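Local structure of vivid PAS protein VVD (Neurospora crassa, 3D72) at residues A[69-72]-A[73-77]; A[96-99]-A[100-103]. The protein senses blue light through a flavin held in a LOV-type PAS domain and, once activated by light, forms a rapidly exchanging dimer. The protein carries 1 engineered substitution. One frame throughout, in Å; residues are numbered along the deposited sequence.

Interaction 1 (A[69-72]-A[73-77]); sequences LGRN and CRFLQ. With FAD (flavin-adenine dinucleotide), chain C.
The amide of N72 lies flat on the guanidinium of R74, the two planes only 5° apart, with OD1 over the centre of the guanidinium at 3.4 Å from CZ. That same OD1 accepts the backbone N-H of R74 at 2.9 Å, the donor tilted out of the carbonyl plane, and also the O2' hydroxyl of FAD at 2.8 Å. R74 reaches this position because its CG stands between its backbone N and carbonyl carbon (chi1 71°) and its chain bends again at chi3. NE and NH1 then point at the phosphate that carries O1P and O2P, NH1 meeting O1P at 2.8 Å in an almost straight bond, while NH2 forms a salt bridge with D47. A leucine in place of R74 would probably cost that phosphate and D47 this positive partner and uncover one face of the N72 amide. R71 lays its guanidinium over one face of the F75 ring, a cation-pi stack with CZ 4.2 Å from the ring centroid; NH2 is held by E67 O. C73, the reactive cysteine position in LOV domains, brings SG to 3.2 Å from flavin C4X. The 3-10 turn 73-77 follows helix 65-68 and its loop; L76 packs on helix 55-61, and Q77 touches helix 94-106 and strand 110-117.

Interaction 2 (A[96-99]-A[100-103]); sequences TINT and MRKA. With FAD (flavin-adenine dinucleotide), chain C.
Helix 94-106 of the PAS domain runs beside the FAD, and in its segment 96-103 I97, N98, M100 and R101 belong to the cofactor pocket. Regular i to i+4 backbone bonds join the two halves, among them R101 N to I97 O and K102 N to N98 O, each 2.9 Å. On the cofactor side, I97 and M100 meet through CG1 and CE at 4.3 Å, and the bend of M100 at chi3 (-77°) turns its methyl back toward I97, leaving CE 3.9 Å from FAD C4' and SD 3.9 Å from FAD C1'. I97 takes the other end of the linker: its CG2, anti to the backbone N, comes within 3.3 Å of FAD C5B. N98 extends toward the adenine, and its CB lies 3.7 Å from FAD N9A. R101, bent at chi2 and chi3, runs its aliphatic part along the diphosphate, with CG 3.6 Å from both FAD O5' and O3P, and its guanidinium lies near the N98 side chain. K102 also folds back along N98. T99 and A103 face strand 110-117, where both touch V110, and the hydroxyl of T99 bonds to N95 O one turn earlier. The chemistry is therefore divided along the cofactor: apolar I97 and M100 pack against carbon atoms of the ribose and ribityl chain, whereas R101 touches the diphosphate with its aliphatic part, and its charge, held a little farther off, may offset some of the negative charge at longer range.

Interaction 1 comes first along the chain, in the loop between helix 65-68 and helix 94-106, and interaction 2 follows on helix 94-106 itself; their centres lie about 15 Å apart within the one PAS domain. They meet directly where Q77 packs against I97 and M100, with Q77 OE1 3.8 Å from I97 CD1. Both touch the same FAD but divide its contacts: 69-77 serves the flavin ring, ribityl chain and a phosphate, while 96-103 runs from the ribityl chain past the diphosphate to the adenine. Both also reach strand 110-117 of the antiparallel sheet, so the cofactor is bounded by a loop, a helix and the sheet.

Interaction 1 (A[69-72]-A[73-77])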
ATOM      1  N   LEU A  69      16.118 -16.811  -3.463  1.00 14.04           N
ATOM      2  CA  LEU A  69      16.044 -16.032  -4.697  1.00 14.41           C
ATOM      3  C   LEU A  69      16.447 -16.808  -5.946  1.00 13.36           C
ATOM      4  O   LEU A  69      17.461 -17.506  -5.964  1.00 13.34           O
ATOM      5  CB  LEU A  69      16.921 -14.784  -4.578  1.00 15.16           C
ATOM      6  CG  LEU A  69      16.276 -13.477  -4.116  1.00 18.54           C
ATOM      7  CD1 LEU A  69      15.306 -13.713  -2.967  1.00 19.42           C
ATOM      8  CD2 LEU A  69      17.384 -12.509  -3.719  1.00 18.82           C
ATOM      9  N   GLY A  70      15.638 -16.680  -6.993  1.00 12.99           N
ATOM     10  CA  GLY A  70      15.937 -17.344  -8.248  1.00 13.39           C
ATOM     11  C   GLY A  70      15.377 -18.744  -8.399  1.00 14.00           C
ATOM     12  O   GLY A  70      15.545 -19.374  -9.442  1.00 16.45           O
ATOM     13  N   ARG A  71      14.705 -19.237  -7.365  1.00 13.59           N
ATOM     14  CA  ARG A  71      14.139 -20.579  -7.390  1.00 12.52           C
ATOM     15  C   ARG A  71      12.618 -20.524  -7.357  1.00 11.09           C
ATOM     16  O   ARG A  71      12.042 -19.517  -6.969  1.00 10.45           O
ATOM     17  CB  ARG A  71      14.615 -21.368  -6.167  1.00 15.22           C
ATOM     18  CG  ARG A  71      16.128 -21.387  -5.979  1.00 19.02           C
ATOM     19  CD  ARG A  71      16.511 -21.882  -4.587  1.00 22.59           C
ATOM     20  NE  ARG A  71      16.097 -23.261  -4.338  1.00 26.18           N
ATOM     21  CZ  ARG A  71      16.377 -23.940  -3.227  1.00 27.76           C
ATOM     22  NH1 ARG A  71      15.960 -25.192  -3.091  1.00 28.82           N
ATOM     23  NH2 ARG A  71      17.075 -23.373  -2.250  1.00 28.80           N
ATOM     24  N   ASN A  72      11.984 -21.614  -7.781  1.00  9.96           N
ATOM     25  CA  ASN A  72      10.531 -21.721  -7.738  1.00  9.56           C
ATOM     26  C   ASN A  72      10.263 -22.100  -6.282  1.00  8.79           C
ATOM     27  O   ASN A  72      11.002 -22.877  -5.689  1.00  9.93           O
ATOM     28  CB  ASN A  72      10.041 -22.819  -8.679  1.00  9.20           C
ATOM     29  CG  ASN A  72       8.537 -22.955  -8.674  1.00  9.73           C
ATOM     30  OD1 ASN A  72       7.955 -23.550  -7.759  1.00 10.95           O
ATOM     31  ND2 ASN A  72       7.895 -22.396  -9.688  1.00 10.56           N
ATOM     32  N   CYS A  73       9.206 -21.551  -5.706  1.00  9.15           N
ATOM     33  CA  CYS A  73       8.909 -21.797  -4.307  1.00 10.44           C
ATOM     34  C   CYS A  73       8.552 -23.227  -3.929  1.00  9.97           C
ATOM     35  O   CYS A  73       8.445 -23.534  -2.747  1.00  9.75           O
ATOM     36  CB  CYS A  73       7.797 -20.853  -3.862  1.00 12.22           C
ATOM     37  SG  CYS A  73       7.805 -20.483  -2.069  1.00 16.45           S
ATOM     38  N   ARG A  74       8.379 -24.106  -4.910  1.00  9.71           N
ATOM     39  CA  ARG A  74       8.015 -25.482  -4.581  1.00 10.00           C
ATOM     40  C   ARG A  74       9.056 -26.204  -3.732  1.00  9.81           C
ATOM     41  O   ARG A  74       8.755 -27.258  -3.169  1.00 10.56           O
ATOM     42  CB  ARG A  74       7.736 -26.304  -5.851  1.00  9.64           C
ATOM     43  CG  ARG A  74       8.971 -26.630  -6.675  1.00  9.17           C
ATOM     44  CD  ARG A  74       8.640 -27.619  -7.799  1.00  9.04           C
ATOM     45  NE  ARG A  74       7.907 -26.997  -8.900  1.00  9.67           N
ATOM     46  CZ  ARG A  74       8.457 -26.242  -9.846  1.00  8.70           C
ATOM     47  NH1 ARG A  74       7.696 -25.720 -10.803  1.00 11.13           N
ATOM     48  NH2 ARG A  74       9.763 -26.021  -9.851  1.00 10.71           N
ATOM     49  N   PHE A  75      10.265 -25.656  -3.621  1.00  9.99           N
ATOM     50  CA  PHE A  75      11.294 -26.325  -2.818  1.00 10.74           C
ATOM     51  C   PHE A  75      10.871 -26.495  -1.361  1.00 10.89           C
ATOM     52  O   PHE A  75      11.396 -27.348  -0.662  1.00 11.82           O
ATOM     53  CB  PHE A  75      12.635 -25.572  -2.890  1.00 12.11           C
ATOM     54  CG  PHE A  75      12.645 -24.255  -2.166  1.00 10.76           C
ATOM     55  CD1 PHE A  75      12.889 -24.195  -0.794  1.00 12.10           C
ATOM     56  CD2 PHE A  75      12.429 -23.064  -2.860  1.00 10.82           C
ATOM     57  CE1 PHE A  75      12.909 -22.976  -0.124  1.00 11.55           C
ATOM     58  CE2 PHE A  75      12.447 -21.840  -2.192  1.00 12.58           C
ATOM     59  CZ  PHE A  75      12.689 -21.793  -0.828  1.00 12.79           C
ATOM     60  N   LEU A  76       9.921 -25.683  -0.907  1.00 10.45           N
ATOM     61  CA  LEU A  76       9.449 -25.775   0.470  1.00 11.04           C
ATOM     62  C   LEU A  76       8.634 -27.046   0.692  1.00 11.58           C
ATOM     63  O   LEU A  76       8.350 -27.413   1.831  1.00 11.92           O
ATOM     64  CB  LEU A  76       8.583 -24.554   0.830  1.00 11.57           C
ATOM     65  CG  LEU A  76       9.292 -23.200   0.956  1.00 10.34           C
ATOM     66  CD1 LEU A  76       8.266 -22.103   1.221  1.00 11.21           C
ATOM     67  CD2 LEU A  76      10.302 -23.250   2.088  1.00 11.82           C
ATOM     68  N   GLN A  77       8.255 -27.716  -0.391  1.00 11.26           N
ATOM     69  CA  GLN A  77       7.445 -28.921  -0.275  1.00 12.07           C
ATOM     70  C   GLN A  77       8.207 -30.166   0.143  1.00 13.59           C
ATOM     71  O   GLN A  77       7.611 -31.227   0.317  1.00 13.54           O
ATOM     72  CB  GLN A  77       6.694 -29.155  -1.584  1.00 11.13           C
ATOM     73  CG  GLN A  77       5.552 -28.156  -1.776  1.00 10.60           C
ATOM     74  CD  GLN A  77       5.227 -27.903  -3.225  1.00 11.84           C
ATOM     75  OE1 GLN A  77       5.447 -28.763  -4.087  1.00 11.68           O
ATOM     76  NE2 GLN A  77       4.678 -26.718  -3.510  1.00  9.89           N
TER
HETATM   77  PA  FAD C 201       3.780 -29.484 -10.836  1.00 23.41           P
HETATM   78  O1A FAD C 201       5.229 -29.645 -10.537  1.00 23.22           O
HETATM   79  O2A FAD C 201       3.350 -29.618 -12.248  1.00 24.57           O
HETATM   80  O5B FAD C 201       2.977 -30.502  -9.920  1.00 25.58           O
HETATM   81  C5B FAD C 201       1.543 -30.648  -9.955  1.00 30.77           C
HETATM   82  C4B FAD C 201       1.189 -31.891  -9.144  1.00 34.35           C
HETATM   83  O4B FAD C 201      -0.236 -32.063  -9.244  1.00 35.98           O
HETATM   84  C3B FAD C 201       1.851 -33.201  -9.622  1.00 35.60           C
HETATM   85  O3B FAD C 201       2.548 -33.899  -8.623  1.00 36.52           O
HETATM   86  C2B FAD C 201       0.722 -34.021 -10.236  1.00 36.61           C
HETATM   87  O2B FAD C 201       0.745 -35.411 -10.036  1.00 36.34           O
HETATM   88  C1B FAD C 201      -0.571 -33.366  -9.741  1.00 37.48           C
HETATM   89  N9A FAD C 201      -1.569 -33.159 -10.773  1.00 39.82           N
HETATM   90  C8A FAD C 201      -1.456 -32.413 -11.913  1.00 40.70           C
HETATM   91  N7A FAD C 201      -2.527 -32.420 -12.673  1.00 41.33           N
HETATM   92  C5A FAD C 201      -3.400 -33.252 -11.994  1.00 41.49           C
HETATM   93  C6A FAD C 201      -4.746 -33.672 -12.288  1.00 42.38           C
HETATM   94  N6A FAD C 201      -5.379 -33.280 -13.398  1.00 42.83           N
HETATM   95  N1A FAD C 201      -5.366 -34.509 -11.408  1.00 42.92           N
HETATM   96  C2A FAD C 201      -4.691 -34.893 -10.289  1.00 42.81           C
HETATM   97  N3A FAD C 201      -3.438 -34.557  -9.905  1.00 42.45           N
HETATM   98  C4A FAD C 201      -2.837 -33.710 -10.849  1.00 41.33           C
HETATM   99  N1  FAD C 201       4.388 -23.392  -2.825  1.00  8.83           N
HETATM  100  C2  FAD C 201       4.663 -23.796  -1.559  1.00  8.51           C
HETATM  101  O2  FAD C 201       4.698 -24.997  -1.236  1.00 10.03           O
HETATM  102  N3  FAD C 201       4.900 -22.834  -0.564  1.00 10.52           N
HETATM  103  C4  FAD C 201       4.904 -21.453  -0.770  1.00  7.73           C
HETATM  104  O4  FAD C 201       5.117 -20.679   0.192  1.00  9.07           O
HETATM  105  C4X FAD C 201       4.604 -21.042  -2.085  1.00  8.10           C
HETATM  106  N5  FAD C 201       4.600 -19.666  -2.379  1.00  7.42           N
HETATM  107  C5X FAD C 201       4.315 -19.286  -3.678  1.00  8.45           C
HETATM  108  C6  FAD C 201       4.305 -17.893  -3.997  1.00  6.95           C
HETATM  109  C7  FAD C 201       4.064 -17.445  -5.274  1.00  8.46           C
HETATM  110  C7M FAD C 201       4.054 -15.928  -5.504  1.00  8.59           C
HETATM  111  C8  FAD C 201       3.866 -18.368  -6.332  1.00  8.01           C
HETATM  112  C8M FAD C 201       3.621 -17.941  -7.765  1.00  8.58           C
HETATM  113  C9  FAD C 201       3.865 -19.778  -6.032  1.00  7.76           C
HETATM  114  C9A FAD C 201       4.093 -20.256  -4.731  1.00  7.81           C
HETATM  115  N10 FAD C 201       4.092 -21.669  -4.385  1.00  7.68           N
HETATM  116  C10 FAD C 201       4.391 -22.042  -3.093  1.00  8.09           C
HETATM  117  C1' FAD C 201       3.795 -22.737  -5.380  1.00  8.15           C
HETATM  118  C2' FAD C 201       4.879 -23.301  -6.266  1.00  9.72           C
HETATM  119  O2' FAD C 201       5.764 -22.239  -6.641  1.00  9.41           O
HETATM  120  C3' FAD C 201       4.182 -23.985  -7.466  1.00  9.13           C
HETATM  121  O3' FAD C 201       3.426 -23.004  -8.174  1.00 10.38           O
HETATM  122  C4' FAD C 201       3.217 -25.138  -7.028  1.00 10.48           C
HETATM  123  O4' FAD C 201       3.972 -26.179  -6.437  1.00 10.12           O
HETATM  124  C5' FAD C 201       2.386 -25.700  -8.193  1.00 12.63           C
HETATM  125  O5' FAD C 201       3.110 -25.650  -9.433  1.00 14.91           O
HETATM  126  P   FAD C 201       4.170 -26.754  -9.857  1.00 16.53           P
HETATM  127  O1P FAD C 201       4.945 -26.164 -10.951  1.00 16.28           O
HETATM  128  O2P FAD C 201       4.948 -27.211  -8.679  1.00 14.47           O
HETATM  129  O3P FAD C 201       3.348 -28.008 -10.427  1.00 20.21           O

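Interaction 2 (A[96-99]-A[100-103])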
ATOM      1  N   THR A  96      -3.790 -30.418  -4.161  1.00 18.62           N
ATOM      2  CA  THR A  96      -3.441 -29.086  -3.688  1.00 17.46           C
ATOM      3  C   THR A  96      -2.428 -28.449  -4.629  1.00 17.26           C
ATOM      4  O   THR A  96      -2.549 -27.272  -4.983  1.00 15.73           O
ATOM      5  CB  THR A  96      -2.850 -29.153  -2.264  1.00 17.61           C
ATOM      6  OG1 THR A  96      -3.860 -29.600  -1.352  1.00 16.38           O
ATOM      7  CG2 THR A  96      -2.329 -27.790  -1.810  1.00 16.73           C
ATOM      8  N   ILE A  97      -1.447 -29.231  -5.053  1.00 16.16           N
ATOM      9  CA  ILE A  97      -0.434 -28.711  -5.965  1.00 17.23           C
ATOM     10  C   ILE A  97      -1.042 -28.383  -7.315  1.00 17.05           C
ATOM     11  O   ILE A  97      -0.715 -27.352  -7.908  1.00 16.84           O
ATOM     12  CB  ILE A  97       0.725 -29.711  -6.133  1.00 17.57           C
ATOM     13  CG1 ILE A  97       1.352 -29.976  -4.767  1.00 19.64           C
ATOM     14  CG2 ILE A  97       1.786 -29.125  -7.058  1.00 17.81           C
ATOM     15  CD1 ILE A  97       2.455 -31.003  -4.755  1.00 21.32           C
ATOM     16  N   ASN A  98      -1.936 -29.219  -7.779  1.00 16.78           N
ATOM     17  CA  ASN A  98      -2.560 -28.958  -9.067  1.00 18.13           C
ATOM     18  C   ASN A  98      -3.423 -27.700  -8.987  1.00 17.06           C
ATOM     19  O   ASN A  98      -3.484 -26.920  -9.935  1.00 16.10           O
ATOM     20  CB  ASN A  98      -3.398 -30.149  -9.514  1.00 21.89           C
ATOM     21  CG  ASN A  98      -3.949 -29.964 -10.897  1.00 24.71           C
ATOM     22  OD1 ASN A  98      -3.206 -29.713 -11.850  1.00 27.40           O
ATOM     23  ND2 ASN A  98      -5.262 -30.074 -11.023  1.00 27.54           N
ATOM     24  N   THR A  99      -4.075 -27.499  -7.844  1.00 15.31           N
ATOM     25  CA  THR A  99      -4.910 -26.320  -7.644  1.00 15.81           C
ATOM     26  C   THR A  99      -4.067 -25.049  -7.764  1.00 14.81           C
ATOM     27  O   THR A  99      -4.467 -24.085  -8.409  1.00 14.66           O
ATOM     28  CB  THR A  99      -5.601 -26.347  -6.268  1.00 16.76           C
ATOM     29  OG1 THR A  99      -6.606 -27.365  -6.268  1.00 16.70           O
ATOM     30  CG2 THR A  99      -6.245 -25.000  -5.960  1.00 16.58           C
ATOM     31  N   MET A 100      -2.883 -25.051  -7.129  1.00 13.62           N
ATOM     32  CA  MET A 100      -1.994 -23.894  -7.188  1.00 13.07           C
ATOM     33  C   MET A 100      -1.508 -23.672  -8.611  1.00 13.26           C
ATOM     34  O   MET A 100      -1.535 -22.557  -9.128  1.00 13.12           O
ATOM     35  CB  MET A 100      -0.763 -24.102  -6.291  1.00 12.85           C
ATOM     36  CG  MET A 100      -1.042 -24.092  -4.796  1.00 13.32           C
ATOM     37  SD  MET A 100       0.477 -24.107  -3.806  1.00 14.48           S
ATOM     38  CE  MET A 100       0.963 -25.790  -3.933  1.00 14.17           C
ATOM     39  N   ARG A 101      -1.058 -24.750  -9.236  1.00 13.50           N
ATOM     40  CA  ARG A 101      -0.536 -24.684 -10.590  1.00 15.49           C
ATOM     41  C   ARG A 101      -1.538 -24.089 -11.577  1.00 15.18           C
ATOM     42  O   ARG A 101      -1.199 -23.187 -12.349  1.00 15.66           O
ATOM     43  CB  ARG A 101      -0.123 -26.080 -11.048  1.00 17.77           C
ATOM     44  CG  ARG A 101       0.880 -26.072 -12.175  1.00 21.68           C
ATOM     45  CD  ARG A 101       0.621 -27.227 -13.105  1.00 24.94           C
ATOM     46  NE  ARG A 101      -0.812 -27.386 -13.321  1.00 28.97           N
ATOM     47  CZ  ARG A 101      -1.350 -28.115 -14.289  1.00 30.79           C
ATOM     48  NH1 ARG A 101      -2.670 -28.203 -14.405  1.00 31.87           N
ATOM     49  NH2 ARG A 101      -0.566 -28.737 -15.157  1.00 32.05           N
ATOM     50  N   LYS A 102      -2.775 -24.576 -11.547  1.00 15.38           N
ATOM     51  CA  LYS A 102      -3.783 -24.071 -12.473  1.00 16.24           C
ATOM     52  C   LYS A 102      -4.139 -22.612 -12.245  1.00 15.88           C
ATOM     53  O   LYS A 102      -4.315 -21.861 -13.202  1.00 16.20           O
ATOM     54  CB  LYS A 102      -5.036 -24.952 -12.427  1.00 18.77           C
ATOM     55  CG  LYS A 102      -4.783 -26.351 -12.972  1.00 20.88           C
ATOM     56  CD  LYS A 102      -6.059 -27.142 -13.171  1.00 24.36           C
ATOM     57  CE  LYS A 102      -6.687 -27.531 -11.851  1.00 26.32           C
ATOM     58  NZ  LYS A 102      -7.892 -28.387 -12.055  1.00 29.15           N
ATOM     59  N   ALA A 103      -4.218 -22.203 -10.983  1.00 15.45           N
ATOM     60  CA  ALA A 103      -4.553 -20.821 -10.659  1.00 15.00           C
ATOM     61  C   ALA A 103      -3.462 -19.879 -11.147  1.00 14.72           C
ATOM     62  O   ALA A 103      -3.741 -18.863 -11.782  1.00 14.63           O
ATOM     63  CB  ALA A 103      -4.738 -20.664  -9.164  1.00 14.59           C
TER
HETATM   64  PA  FAD C 201       3.780 -29.484 -10.836  1.00 23.41           P
HETATM   65  O1A FAD C 201       5.229 -29.645 -10.537  1.00 23.22           O
HETATM   66  O2A FAD C 201       3.350 -29.618 -12.248  1.00 24.57           O
HETATM   67  O5B FAD C 201       2.977 -30.502  -9.920  1.00 25.58           O
HETATM   68  C5B FAD C 201       1.543 -30.648  -9.955  1.00 30.77           C
HETATM   69  C4B FAD C 201       1.189 -31.891  -9.144  1.00 34.35           C
HETATM   70  O4B FAD C 201      -0.236 -32.063  -9.244  1.00 35.98           O
HETATM   71  C3B FAD C 201       1.851 -33.201  -9.622  1.00 35.60           C
HETATM   72  O3B FAD C 201       2.548 -33.899  -8.623  1.00 36.52           O
HETATM   73  C2B FAD C 201       0.722 -34.021 -10.236  1.00 36.61           C
HETATM   74  O2B FAD C 201       0.745 -35.411 -10.036  1.00 36.34           O
HETATM   75  C1B FAD C 201      -0.571 -33.366  -9.741  1.00 37.48           C
HETATM   76  N9A FAD C 201      -1.569 -33.159 -10.773  1.00 39.82           N
HETATM   77  C8A FAD C 201      -1.456 -32.413 -11.913  1.00 40.70           C
HETATM   78  N7A FAD C 201      -2.527 -32.420 -12.673  1.00 41.33           N
HETATM   79  C5A FAD C 201      -3.400 -33.252 -11.994  1.00 41.49           C
HETATM   80  C6A FAD C 201      -4.746 -33.672 -12.288  1.00 42.38           C
HETATM   81  N6A FAD C 201      -5.379 -33.280 -13.398  1.00 42.83           N
HETATM   82  N1A FAD C 201      -5.366 -34.509 -11.408  1.00 42.92           N
HETATM   83  C2A FAD C 201      -4.691 -34.893 -10.289  1.00 42.81           C
HETATM   84  N3A FAD C 201      -3.438 -34.557  -9.905  1.00 42.45           N
HETATM   85  C4A FAD C 201      -2.837 -33.710 -10.849  1.00 41.33           C
HETATM   86  N1  FAD C 201       4.388 -23.392  -2.825  1.00  8.83           N
HETATM   87  C2  FAD C 201       4.663 -23.796  -1.559  1.00  8.51           C
HETATM   88  O2  FAD C 201       4.698 -24.997  -1.236  1.00 10.03           O
HETATM   89  N3  FAD C 201       4.900 -22.834  -0.564  1.00 10.52           N
HETATM   90  C4  FAD C 201       4.904 -21.453  -0.770  1.00  7.73           C
HETATM   91  O4  FAD C 201       5.117 -20.679   0.192  1.00  9.07           O
HETATM   92  C4X FAD C 201       4.604 -21.042  -2.085  1.00  8.10           C
HETATM   93  N5  FAD C 201       4.600 -19.666  -2.379  1.00  7.42           N
HETATM   94  C5X FAD C 201       4.315 -19.286  -3.678  1.00  8.45           C
HETATM   95  C6  FAD C 201       4.305 -17.893  -3.997  1.00  6.95           C
HETATM   96  C7  FAD C 201       4.064 -17.445  -5.274  1.00  8.46           C
HETATM   97  C7M FAD C 201       4.054 -15.928  -5.504  1.00  8.59           C
HETATM   98  C8  FAD C 201       3.866 -18.368  -6.332  1.00  8.01           C
HETATM   99  C8M FAD C 201       3.621 -17.941  -7.765  1.00  8.58           C
HETATM  100  C9  FAD C 201       3.865 -19.778  -6.032  1.00  7.76           C
HETATM  101  C9A FAD C 201       4.093 -20.256  -4.731  1.00  7.81           C
HETATM  102  N10 FAD C 201       4.092 -21.669  -4.385  1.00  7.68           N
HETATM  103  C10 FAD C 201       4.391 -22.042  -3.093  1.00  8.09           C
HETATM  104  C1' FAD C 201       3.795 -22.737  -5.380  1.00  8.15           C
HETATM  105  C2' FAD C 201       4.879 -23.301  -6.266  1.00  9.72           C
HETATM  106  O2' FAD C 201       5.764 -22.239  -6.641  1.00  9.41           O
HETATM  107  C3' FAD C 201       4.182 -23.985  -7.466  1.00  9.13           C
HETATM  108  O3' FAD C 201       3.426 -23.004  -8.174  1.00 10.38           O
HETATM  109  C4' FAD C 201       3.217 -25.138  -7.028  1.00 10.48           C
HETATM  110  O4' FAD C 201       3.972 -26.179  -6.437  1.00 10.12           O
HETATM  111  C5' FAD C 201       2.386 -25.700  -8.193  1.00 12.63           C
HETATM  112  O5' FAD C 201       3.110 -25.650  -9.433  1.00 14.91           O
HETATM  113  P   FAD C 201       4.170 -26.754  -9.857  1.00 16.53           P
HETATM  114  O1P FAD C 201       4.945 -26.164 -10.951  1.00 16.28           O
HETATM  115  O2P FAD C 201       4.948 -27.211  -8.679  1.00 14.47           O
HETATM  116  O3P FAD C 201       3.348 -28.008 -10.427  1.00 20.21           O